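Long-range contacts in ribonucleoside-diphosphate reductase (Sulfolobus acidocaldarius DSM 639, PDB 6QRZ), which is an R2-like ligand-binding oxidase of the ferritin superfamily with a manganese/iron cofactor, and may have ribonucleoside-diphosphate reductase activity: residues A[95-106]-A[165-176]; A[107-115]-A[234-245]. All coordinates share one frame; numbering follows the deposited sequence.

Interaction 1: A[95-106]-A[165-176]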
loop_
_atom_site.group_PDB
_atom_site.type_symbol
_atom_site.label_atom_id
_atom_site.label_comp_id
_atom_site.label_asym_id
_atom_site.label_seq_id
_atom_site.Cartn_x
_atom_site.Cartn_y
_atom_site.Cartn_z
ATOM N N ALA A 95 0.802 1.762 13.673
ATOM C CA ALA A 95 0.533 0.372 14.031
ATOM C C ALA A 95 -0.408 -0.288 13.030
ATOM O O ALA A 95 -0.188 -1.436 12.629
ATOM C CB ALA A 95 -0.047 0.296 15.442
ATOM N N VAL A 96 -1.460 0.422 12.616
ATOM C CA VAL A 96 -2.391 -0.137 11.644
ATOM C C VAL A 96 -1.758 -0.249 10.264
ATOM O O VAL A 96 -2.217 -1.045 9.438
ATOM C CB VAL A 96 -3.680 0.703 11.582
ATOM C CG1 VAL A 96 -4.347 0.758 12.949
ATOM C CG2 VAL A 96 -3.387 2.095 11.060
ATOM N N ALA A 97 -0.708 0.530 9.991
ATOM C CA ALA A 97 -0.025 0.455 8.708
ATOM C C ALA A 97 0.958 -0.705 8.635
ATOM O O ALA A 97 1.317 -1.127 7.530
ATOM C CB ALA A 97 0.706 1.768 8.422
ATOM N N VAL A 98 1.401 -1.226 9.778
ATOM C CA VAL A 98 2.305 -2.368 9.801
ATOM C C VAL A 98 1.614 -3.656 10.234
ATOM O O VAL A 98 2.175 -4.741 10.013
ATOM C CB VAL A 98 3.532 -2.094 10.695
ATOM C CG1 VAL A 98 4.343 -0.935 10.139
ATOM C CG2 VAL A 98 3.098 -1.804 12.115
ATOM N N ASP A 99 0.431 -3.580 10.838
ATOM C CA ASP A 99 -0.359 -4.767 11.138
ATOM C C ASP A 99 -1.256 -5.179 9.979
ATOM O O ASP A 99 -1.921 -6.216 10.065
ATOM C CB ASP A 99 -1.208 -4.537 12.391
ATOM C CG ASP A 99 -0.374 -4.481 13.652
ATOM O OD1 ASP A 99 0.676 -5.156 13.699
ATOM O OD2 ASP A 99 -0.761 -3.762 14.596
ATOM N N ILE A 100 -1.288 -4.391 8.902
ATOM C CA ILE A 100 -2.072 -4.745 7.728
ATOM C C ILE A 100 -1.406 -5.855 6.927
ATOM O O ILE A 100 -2.058 -6.493 6.094
ATOM C CB ILE A 100 -2.290 -3.495 6.856
ATOM C CG1 ILE A 100 -3.414 -3.721 5.844
ATOM C CG2 ILE A 100 -0.999 -3.121 6.147
ATOM C CD1 ILE A 100 -4.744 -4.048 6.480
ATOM N N THR A 101 -0.119 -6.110 7.171
ATOM C CA THR A 101 0.619 -7.077 6.360
ATOM C C THR A 101 0.060 -8.494 6.452
ATOM O O THR A 101 -0.091 -9.138 5.399
ATOM C CB THR A 101 2.104 -7.032 6.739
ATOM O OG1 THR A 101 2.607 -5.706 6.535
ATOM C CG2 THR A 101 2.902 -8.006 5.888
ATOM N N PRO A 102 -0.260 -9.045 7.631
ATOM C CA PRO A 102 -0.857 -10.391 7.645
ATOM C C PRO A 102 -2.208 -10.453 6.962
ATOM O O PRO A 102 -2.534 -11.473 6.341
ATOM C CB PRO A 102 -0.971 -10.714 9.142
ATOM C CG PRO A 102 -0.017 -9.804 9.811
ATOM C CD PRO A 102 -0.022 -8.552 9.000
ATOM N N LEU A 103 -3.009 -9.389 7.057
ATOM C CA LEU A 103 -4.311 -9.383 6.401
ATOM C C LEU A 103 -4.165 -9.361 4.884
ATOM O O LEU A 103 -4.963 -9.976 4.169
ATOM C CB LEU A 103 -5.131 -8.188 6.887
ATOM C CG LEU A 103 -6.563 -8.069 6.367
ATOM C CD1 LEU A 103 -7.342 -9.343 6.643
ATOM C CD2 LEU A 103 -7.254 -6.869 6.993
ATOM N N ILE A 104 -3.150 -8.660 4.377
ATOM C CA ILE A 104 -2.892 -8.666 2.940
ATOM C C ILE A 104 -2.388 -10.033 2.497
ATOM O O ILE A 104 -2.839 -10.578 1.483
ATOM C CB ILE A 104 -1.903 -7.547 2.567
ATOM C CG1 ILE A 104 -2.500 -6.177 2.895
ATOM C CG2 ILE A 104 -1.539 -7.626 1.095
ATOM C CD1 ILE A 104 -1.564 -5.022 2.617
ATOM N N SER A 105 -1.452 -10.614 3.254
ATOM C CA SER A 105 -0.932 -11.932 2.904
ATOM C C SER A 105 -2.009 -13.003 3.006
ATOM O O SER A 105 -2.003 -13.963 2.226
ATOM C CB SER A 105 0.254 -12.287 3.799
ATOM O OG SER A 105 0.796 -13.549 3.449
ATOM N N THR A 106 -2.936 -12.863 3.957
ATOM C CA THR A 106 -4.040 -13.811 4.055
ATOM C C THR A 106 -4.941 -13.730 2.830
ATOM O O THR A 106 -5.383 -14.759 2.307
ATOM C CB THR A 106 -4.844 -13.555 5.330
ATOM O OG1 THR A 106 -3.975 -13.636 6.467
ATOM C CG2 THR A 106 -5.954 -14.583 5.477
ATOM N N LEU A 165 -3.770 -5.888 19.176
ATOM C CA LEU A 165 -3.679 -5.751 17.722
ATOM C C LEU A 165 -2.528 -6.549 17.118
ATOM O O LEU A 165 -2.752 -7.229 16.101
ATOM C CB LEU A 165 -3.590 -4.268 17.348
ATOM C CG LEU A 165 -3.747 -3.936 15.862
ATOM C CD1 LEU A 165 -5.105 -4.393 15.355
ATOM C CD2 LEU A 165 -3.556 -2.448 15.614
ATOM N N PRO A 166 -1.303 -6.525 17.657
ATOM C CA PRO A 166 -0.260 -7.395 17.087
ATOM C C PRO A 166 -0.574 -8.874 17.210
ATOM O O PRO A 166 -0.203 -9.652 16.323
ATOM C CB PRO A 166 0.993 -7.017 17.889
ATOM C CG PRO A 166 0.479 -6.405 19.138
ATOM C CD PRO A 166 -0.760 -5.678 18.733
ATOM N N SER A 167 -1.251 -9.289 18.283
ATOM C CA SER A 167 -1.543 -10.707 18.464
ATOM C C SER A 167 -2.580 -11.189 17.458
ATOM O O SER A 167 -2.414 -12.247 16.842
ATOM C CB SER A 167 -2.020 -10.969 19.893
ATOM O OG SER A 167 -1.032 -10.599 20.839
ATOM N N VAL A 168 -3.654 -10.421 17.271
ATOM C CA VAL A 168 -4.754 -10.880 16.429
ATOM C C VAL A 168 -4.401 -10.764 14.951
ATOM O O VAL A 168 -4.778 -11.622 14.145
ATOM C CB VAL A 168 -6.041 -10.107 16.773
ATOM C CG1 VAL A 168 -6.440 -10.369 18.215
ATOM C CG2 VAL A 168 -5.848 -8.620 16.539
ATOM N N MET A 169 -3.677 -9.712 14.564
ATOM C CA MET A 169 -3.309 -9.549 13.162
ATOM C C MET A 169 -2.249 -10.566 12.761
ATOM O O MET A 169 -2.437 -11.338 11.814
ATOM C CB MET A 169 -2.818 -8.122 12.902
ATOM C CG MET A 169 -3.848 -7.042 13.184
ATOM S SD MET A 169 -5.416 -7.292 12.334
ATOM C CE MET A 169 -4.920 -7.113 10.625
ATOM N N TRP A 170 -1.130 -10.596 13.486
ATOM C CA TRP A 170 -0.053 -11.523 13.162
ATOM C C TRP A 170 -0.380 -12.968 13.514
ATOM O O TRP A 170 0.457 -13.845 13.277
ATOM C CB TRP A 170 1.238 -11.085 13.855
ATOM C CG TRP A 170 1.785 -9.810 13.291
ATOM C CD1 TRP A 170 1.608 -8.550 13.784
ATOM C CD2 TRP A 170 2.585 -9.671 12.110
ATOM N NE1 TRP A 170 2.253 -7.635 12.986
ATOM C CE2 TRP A 170 2.861 -8.298 11.953
ATOM C CE3 TRP A 170 3.098 -10.574 11.173
ATOM C CZ2 TRP A 170 3.627 -7.807 10.897
ATOM C CZ3 TRP A 170 3.857 -10.084 10.124
ATOM C CH2 TRP A 170 4.116 -8.714 9.996
ATOM N N LYS A 171 -1.563 -13.240 14.074
ATOM C CA LYS A 171 -2.042 -14.614 14.150
ATOM C C LYS A 171 -2.509 -15.116 12.791
ATOM O O LYS A 171 -2.569 -16.331 12.575
ATOM C CB LYS A 171 -3.178 -14.724 15.169
ATOM C CG LYS A 171 -3.486 -16.140 15.626
ATOM C CD LYS A 171 -4.596 -16.146 16.666
ATOM C CE LYS A 171 -4.919 -17.558 17.131
ATOM N NZ LYS A 171 -6.073 -17.579 18.074
ATOM N N LEU A 172 -2.837 -14.203 11.871
ATOM C CA LEU A 172 -3.179 -14.603 10.512
ATOM C C LEU A 172 -1.967 -15.144 9.768
ATOM O O LEU A 172 -2.119 -15.959 8.850
ATOM C CB LEU A 172 -3.774 -13.419 9.750
ATOM C CG LEU A 172 -5.030 -12.770 10.328
ATOM C CD1 LEU A 172 -5.402 -11.531 9.530
ATOM C CD2 LEU A 172 -6.171 -13.763 10.336
ATOM N N ARG A 173 -0.763 -14.702 10.139
ATOM C CA ARG A 173 0.442 -15.179 9.466
ATOM C C ARG A 173 0.660 -16.665 9.715
ATOM O O ARG A 173 1.031 -17.407 8.797
ATOM C CB ARG A 173 1.656 -14.373 9.927
ATOM C CG ARG A 173 2.953 -14.746 9.224
ATOM C CD ARG A 173 4.133 -13.936 9.750
ATOM N NE ARG A 173 4.467 -14.279 11.130
ATOM C CZ ARG A 173 5.446 -13.711 11.826
ATOM N NH1 ARG A 173 6.194 -12.765 11.274
ATOM N NH2 ARG A 173 5.679 -14.088 13.076
ATOM N N VAL A 174 0.432 -17.119 10.945
ATOM C CA VAL A 174 0.595 -18.532 11.262
ATOM C C VAL A 174 -0.709 -19.308 11.076
ATOM O O VAL A 174 -0.677 -20.511 10.795
ATOM C CB VAL A 174 1.144 -18.688 12.693
ATOM C CG1 VAL A 174 0.137 -18.184 13.719
ATOM C CG2 VAL A 174 1.538 -20.133 12.974
ATOM N N ASP A 175 -1.858 -18.645 11.202
ATOM C CA ASP A 175 -3.159 -19.300 11.076
ATOM C C ASP A 175 -4.107 -18.377 10.322
ATOM O O ASP A 175 -4.767 -17.516 10.918
ATOM C CB ASP A 175 -3.730 -19.668 12.447
ATOM C CG ASP A 175 -4.950 -20.565 12.352
ATOM O OD1 ASP A 175 -5.309 -20.974 11.227
ATOM O OD2 ASP A 175 -5.551 -20.863 13.407
ATOM N N PRO A 176 -4.195 -18.529 8.991
ATOM C CA PRO A 176 -5.116 -17.716 8.182
ATOM C C PRO A 176 -6.526 -18.301 8.109
ATOM O O PRO A 176 -7.114 -18.429 7.029
ATOM C CB PRO A 176 -4.433 -17.706 6.810
ATOM C CG PRO A 176 -3.756 -19.035 6.742
ATOM C CD PRO A 176 -3.319 -19.365 8.152
#
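This contact belongs to the helical ferritin-like fold of the R2 proteins and packs the end of helix 76-98 and most of helix 100-109 against the end of helix 155-169 and the short helix 171-174 that follows. D99 meets L165, M169 and W170. Its OD1 accepts a weak hydrogen bond from W170 NE1 at 3.0 Å, bent to 132° at the hydrogen. The oxygen lies at the ring edge, and the carboxylate stands nearly perpendicular to the indole, at 82°. H29 of the second subunit also hydrogen-bonds OD1. P102 covers one indole face in a CH-pi contact, with CG 3.6 Å from the centroid of the six-membered ring. M169 is bent at both chi2 and chi3. Its CE thereby reaches L103 CB at 3.9 Å. L103 and L172 lie side by side, with their CD1 atoms 4.1 Å apart. T106 OG1 turns back to its own helix and donates to P102 O, and its CG2 packs on P176 CB at 3.7 Å. I100 and L103 face helix 113-139. T106 touches L181 of helix 178-190. V96, near the manganese and iron, touches the metal ligand E126 of helix 113-139.

Interaction 2: A[107-115]-A[234-245]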
loop_
_atom_site.group_PDB
_atom_site.type_symbol
_atom_site.label_atom_id
_atom_site.label_comp_id
_atom_site.label_asym_id
_atom_site.label_seq_id
_atom_site.Cartn_x
_atom_site.Cartn_y
_atom_site.Cartn_z
ATOM N N MET A 107 -5.221 -12.514 2.355
ATOM C CA MET A 107 -5.991 -12.354 1.129
ATOM C C MET A 107 -5.230 -12.846 -0.094
ATOM O O MET A 107 -5.858 -13.207 -1.094
ATOM C CB MET A 107 -6.395 -10.891 0.947
ATOM C CG MET A 107 -7.414 -10.410 1.961
ATOM S SD MET A 107 -8.938 -11.370 1.900
ATOM C CE MET A 107 -9.832 -10.677 3.287
ATOM N N ILE A 108 -3.898 -12.866 -0.038
ATOM C CA ILE A 108 -3.127 -13.466 -1.122
ATOM C C ILE A 108 -3.291 -14.980 -1.111
ATOM O O ILE A 108 -3.486 -15.605 -2.161
ATOM C CB ILE A 108 -1.650 -13.049 -1.022
ATOM C CG1 ILE A 108 -1.511 -11.541 -1.232
ATOM C CG2 ILE A 108 -0.809 -13.807 -2.039
ATOM C CD1 ILE A 108 -0.118 -11.018 -0.978
ATOM N N ASN A 109 -3.227 -15.594 0.073
ATOM C CA ASN A 109 -3.481 -17.025 0.183
ATOM C C ASN A 109 -4.942 -17.370 -0.067
ATOM O O ASN A 109 -5.248 -18.524 -0.386
ATOM C CB ASN A 109 -3.052 -17.532 1.559
ATOM C CG ASN A 109 -1.547 -17.572 1.719
ATOM O OD1 ASN A 109 -0.827 -17.956 0.799
ATOM N ND2 ASN A 109 -1.064 -17.171 2.889
ATOM N N GLU A 110 -5.847 -16.403 0.073
ATOM C CA GLU A 110 -7.252 -16.607 -0.247
ATOM C C GLU A 110 -7.565 -16.321 -1.711
ATOM O O GLU A 110 -8.691 -16.576 -2.151
ATOM C CB GLU A 110 -8.129 -15.729 0.657
ATOM C CG GLU A 110 -9.559 -16.226 0.823
ATOM C CD GLU A 110 -10.351 -15.416 1.833
ATOM O OE1 GLU A 110 -9.747 -14.568 2.524
ATOM O OE2 GLU A 110 -11.578 -15.627 1.936
ATOM N N GLY A 111 -6.598 -15.808 -2.470
ATOM C CA GLY A 111 -6.807 -15.522 -3.875
ATOM C C GLY A 111 -7.669 -14.317 -4.167
ATOM O O GLY A 111 -7.991 -14.072 -5.333
ATOM N N ARG A 112 -8.053 -13.552 -3.143
ATOM C CA ARG A 112 -8.913 -12.383 -3.321
ATOM C C ARG A 112 -8.040 -11.186 -3.685
ATOM O O ARG A 112 -7.730 -10.322 -2.862
ATOM C CB ARG A 112 -9.730 -12.125 -2.063
ATOM C CG ARG A 112 -10.504 -13.334 -1.572
ATOM C CD ARG A 112 -11.362 -12.979 -0.373
ATOM N NE ARG A 112 -12.284 -11.890 -0.678
ATOM C CZ ARG A 112 -13.511 -12.063 -1.156
ATOM N NH1 ARG A 112 -13.968 -13.287 -1.381
ATOM N NH2 ARG A 112 -14.280 -11.012 -1.408
ATOM N N VAL A 113 -7.637 -11.145 -4.958
ATOM C CA VAL A 113 -6.771 -10.069 -5.431
ATOM C C VAL A 113 -7.470 -8.721 -5.326
ATOM O O VAL A 113 -6.831 -7.705 -5.028
ATOM C CB VAL A 113 -6.303 -10.364 -6.871
ATOM C CG1 VAL A 113 -5.482 -9.207 -7.419
ATOM C CG2 VAL A 113 -5.493 -11.648 -6.899
ATOM N N GLU A 114 -8.787 -8.687 -5.551
ATOM C CA GLU A 114 -9.527 -7.439 -5.397
ATOM C C GLU A 114 -9.397 -6.898 -3.979
ATOM O O GLU A 114 -9.212 -5.690 -3.780
ATOM C CB GLU A 114 -11.000 -7.645 -5.756
ATOM C CG GLU A 114 -11.240 -8.172 -7.161
ATOM C CD GLU A 114 -11.135 -9.684 -7.244
ATOM O OE1 GLU A 114 -10.955 -10.327 -6.189
ATOM O OE2 GLU A 114 -11.234 -10.227 -8.365
ATOM N N ASP A 115 -9.488 -7.777 -2.979
ATOM C CA ASP A 115 -9.253 -7.355 -1.603
ATOM C C ASP A 115 -7.800 -6.955 -1.393
ATOM O O ASP A 115 -7.512 -6.019 -0.638
ATOM C CB ASP A 115 -9.650 -8.468 -0.635
ATOM C CG ASP A 115 -11.152 -8.620 -0.506
ATOM O OD1 ASP A 115 -11.868 -7.611 -0.672
ATOM O OD2 ASP A 115 -11.616 -9.744 -0.234
ATOM N N TYR A 234 -15.119 -0.980 4.143
ATOM C CA TYR A 234 -14.541 -2.261 3.754
ATOM C C TYR A 234 -14.421 -3.197 4.948
ATOM O O TYR A 234 -14.610 -4.412 4.812
ATOM C CB TYR A 234 -13.178 -2.053 3.102
ATOM C CG TYR A 234 -12.459 -3.348 2.809
ATOM C CD1 TYR A 234 -12.775 -4.100 1.686
ATOM C CD2 TYR A 234 -11.471 -3.824 3.660
ATOM C CE1 TYR A 234 -12.124 -5.286 1.415
ATOM C CE2 TYR A 234 -10.816 -5.009 3.399
ATOM C CZ TYR A 234 -11.145 -5.736 2.275
ATOM O OH TYR A 234 -10.491 -6.916 2.014
ATOM N N GLY A 235 -14.089 -2.655 6.121
ATOM C CA GLY A 235 -14.067 -3.477 7.319
ATOM C C GLY A 235 -15.415 -4.106 7.605
ATOM O O GLY A 235 -15.496 -5.261 8.027
ATOM N N THR A 236 -16.493 -3.355 7.372
ATOM C CA THR A 236 -17.832 -3.926 7.470
ATOM C C THR A 236 -18.043 -4.997 6.408
ATOM O O THR A 236 -18.534 -6.092 6.702
ATOM C CB THR A 236 -18.883 -2.822 7.335
ATOM O OG1 THR A 236 -18.848 -1.979 8.493
ATOM C CG2 THR A 236 -20.274 -3.422 7.182
ATOM N N TYR A 237 -17.665 -4.697 5.163
ATOM C CA TYR A 237 -17.848 -5.656 4.080
ATOM C C TYR A 237 -17.082 -6.947 4.341
ATOM O O TYR A 237 -17.575 -8.041 4.043
ATOM C CB TYR A 237 -17.412 -5.032 2.756
ATOM C CG TYR A 237 -17.361 -6.005 1.602
ATOM C CD1 TYR A 237 -18.519 -6.381 0.935
ATOM C CD2 TYR A 237 -16.155 -6.545 1.176
ATOM C CE1 TYR A 237 -18.478 -7.270 -0.120
ATOM C CE2 TYR A 237 -16.103 -7.435 0.121
ATOM C CZ TYR A 237 -17.268 -7.794 -0.524
ATOM O OH TYR A 237 -17.224 -8.680 -1.576
ATOM N N LEU A 238 -15.874 -6.841 4.901
ATOM C CA LEU A 238 -15.069 -8.032 5.153
ATOM C C LEU A 238 -15.691 -8.891 6.246
ATOM O O LEU A 238 -15.794 -10.115 6.104
ATOM C CB LEU A 238 -13.639 -7.628 5.526
ATOM C CG LEU A 238 -12.497 -8.615 5.250
ATOM C CD1 LEU A 238 -11.155 -7.908 5.355
ATOM C CD2 LEU A 238 -12.527 -9.819 6.185
ATOM N N ILE A 239 -16.114 -8.268 7.348
ATOM C CA ILE A 239 -16.663 -9.041 8.457
ATOM C C ILE A 239 -18.036 -9.598 8.092
ATOM O O ILE A 239 -18.365 -10.737 8.440
ATOM C CB ILE A 239 -16.701 -8.191 9.743
ATOM C CG1 ILE A 239 -17.139 -9.040 10.938
ATOM C CG2 ILE A 239 -17.601 -6.980 9.582
ATOM C CD1 ILE A 239 -16.158 -10.129 11.305
ATOM N N THR A 240 -18.848 -8.823 7.366
ATOM C CA THR A 240 -20.139 -9.336 6.917
ATOM C C THR A 240 -19.971 -10.467 5.912
ATOM O O THR A 240 -20.798 -11.384 5.870
ATOM C CB THR A 240 -20.986 -8.216 6.310
ATOM O OG1 THR A 240 -20.257 -7.579 5.253
ATOM C CG2 THR A 240 -21.357 -7.184 7.368
ATOM N N ARG A 241 -18.912 -10.421 5.099
ATOM C CA ARG A 241 -18.638 -11.520 4.181
ATOM C C ARG A 241 -18.309 -12.802 4.934
ATOM O O ARG A 241 -18.599 -13.901 4.449
ATOM C CB ARG A 241 -17.493 -11.147 3.238
ATOM C CG ARG A 241 -17.194 -12.193 2.176
ATOM C CD ARG A 241 -16.082 -11.740 1.247
ATOM N NE ARG A 241 -14.809 -11.576 1.944
ATOM C CZ ARG A 241 -13.917 -12.549 2.108
ATOM N NH1 ARG A 241 -14.159 -13.761 1.626
ATOM N NH2 ARG A 241 -12.785 -12.310 2.754
ATOM N N LEU A 242 -17.709 -12.685 6.119
ATOM C CA LEU A 242 -17.425 -13.866 6.924
ATOM C C LEU A 242 -18.658 -14.350 7.677
ATOM O O LEU A 242 -18.780 -15.550 7.947
ATOM C CB LEU A 242 -16.290 -13.571 7.902
ATOM C CG LEU A 242 -14.937 -13.217 7.285
ATOM C CD1 LEU A 242 -13.966 -12.778 8.368
ATOM C CD2 LEU A 242 -14.377 -14.397 6.504
ATOM N N ILE A 243 -19.577 -13.440 8.023
ATOM C CA ILE A 243 -20.824 -13.823 8.684
ATOM C C ILE A 243 -21.861 -14.340 7.698
ATOM O O ILE A 243 -22.928 -14.810 8.115
ATOM C CB ILE A 243 -21.338 -12.623 9.512
ATOM C CG1 ILE A 243 -20.232 -12.105 10.431
ATOM C CG2 ILE A 243 -22.517 -13.003 10.394
ATOM C CD1 ILE A 243 -20.639 -10.913 11.269
ATOM N N VAL A 244 -21.581 -14.290 6.399
ATOM C CA VAL A 244 -22.442 -14.926 5.413
ATOM C C VAL A 244 -21.822 -16.186 4.819
ATOM O O VAL A 244 -22.563 -17.028 4.289
ATOM C CB VAL A 244 -22.841 -13.948 4.287
ATOM C CG1 VAL A 244 -23.569 -12.742 4.864
ATOM C CG2 VAL A 244 -21.623 -13.517 3.493
ATOM N N GLU A 245 -20.500 -16.349 4.891
ATOM C CA GLU A 245 -19.855 -17.575 4.439
ATOM C C GLU A 245 -19.732 -18.611 5.549
ATOM O O GLU A 245 -19.780 -19.815 5.270
ATOM C CB GLU A 245 -18.468 -17.266 3.867
ATOM C CG GLU A 245 -18.489 -16.477 2.563
ATOM C CD GLU A 245 -17.097 -16.096 2.084
ATOM O OE1 GLU A 245 -16.120 -16.363 2.815
ATOM O OE2 GLU A 245 -16.981 -15.528 0.978
#
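R241 NH1 is gripped by two carboxylates, E110 across the contact and E245 one turn further along its own helix. Its bond to E110 OE2 is 3.2 Å long and fairly straight, 163° at the hydrogen. OE2 lies close to the guanidinium plane, but the nitrogen meets it from above the carboxylate plane. The bond to E245 OE2 is weak, at 3.4 Å. Together the three residues form a salt-bridge network.

R112 lies flat on the R241 guanidinium. The group centres are 3.3 Å apart and the planes 14° from parallel. The two side chains run antiparallel past one another, and a bend at chi3 in each turns its guanidinium flat against the other. No hydrogen bond joins the two arginines. The nearby carboxylates probably offset the like charges. E245 OE2 also lies near R112 NH1, well out of its guanidinium plane, and so acts on it by charge alone.

M107 reaches out to meet R241. Its CE lies at the guanidinium edge, 3.4 Å from R241 NH2. The same methyl meets L238 tip to tip, 3.7 Å from CD1. D115 OD1 stands at the edge of the Y234 ring, 3.1 Å from Y234 OH.

G111 has positive phi and closes helix 100-109 with a Schellman motif. R112 then takes the N-cap position of helix 113-139. The contact thus joins the turn between these two helices to the last turns of helix 215-245. P45 of helix 44-54 packs on D115, Y234 and Y237. T236, I239 and I243 touch helix 281-301, while I108 and V113 reach the second subunit.

Overall arrangement
Both interactions use helix 100-109. Interaction 1 holds its start and middle, and interaction 2 holds its end and the turn that follows. Their segments alternate along the chain, and the contacts touch where L103 packs on L238. Both are largely buried, and both reach the second subunit. Interaction 1 begins beside the metal site and buries more surface, 608 against 334 Å². It is mostly apolar, with a single weak hydrogen bond between its segments. The centre of interaction 2 lies about 17 Å from the centre of the chain, against about 14 Å for interaction 1. There charged side chains do most of the joining, and methionine and leucine supply a small apolar part.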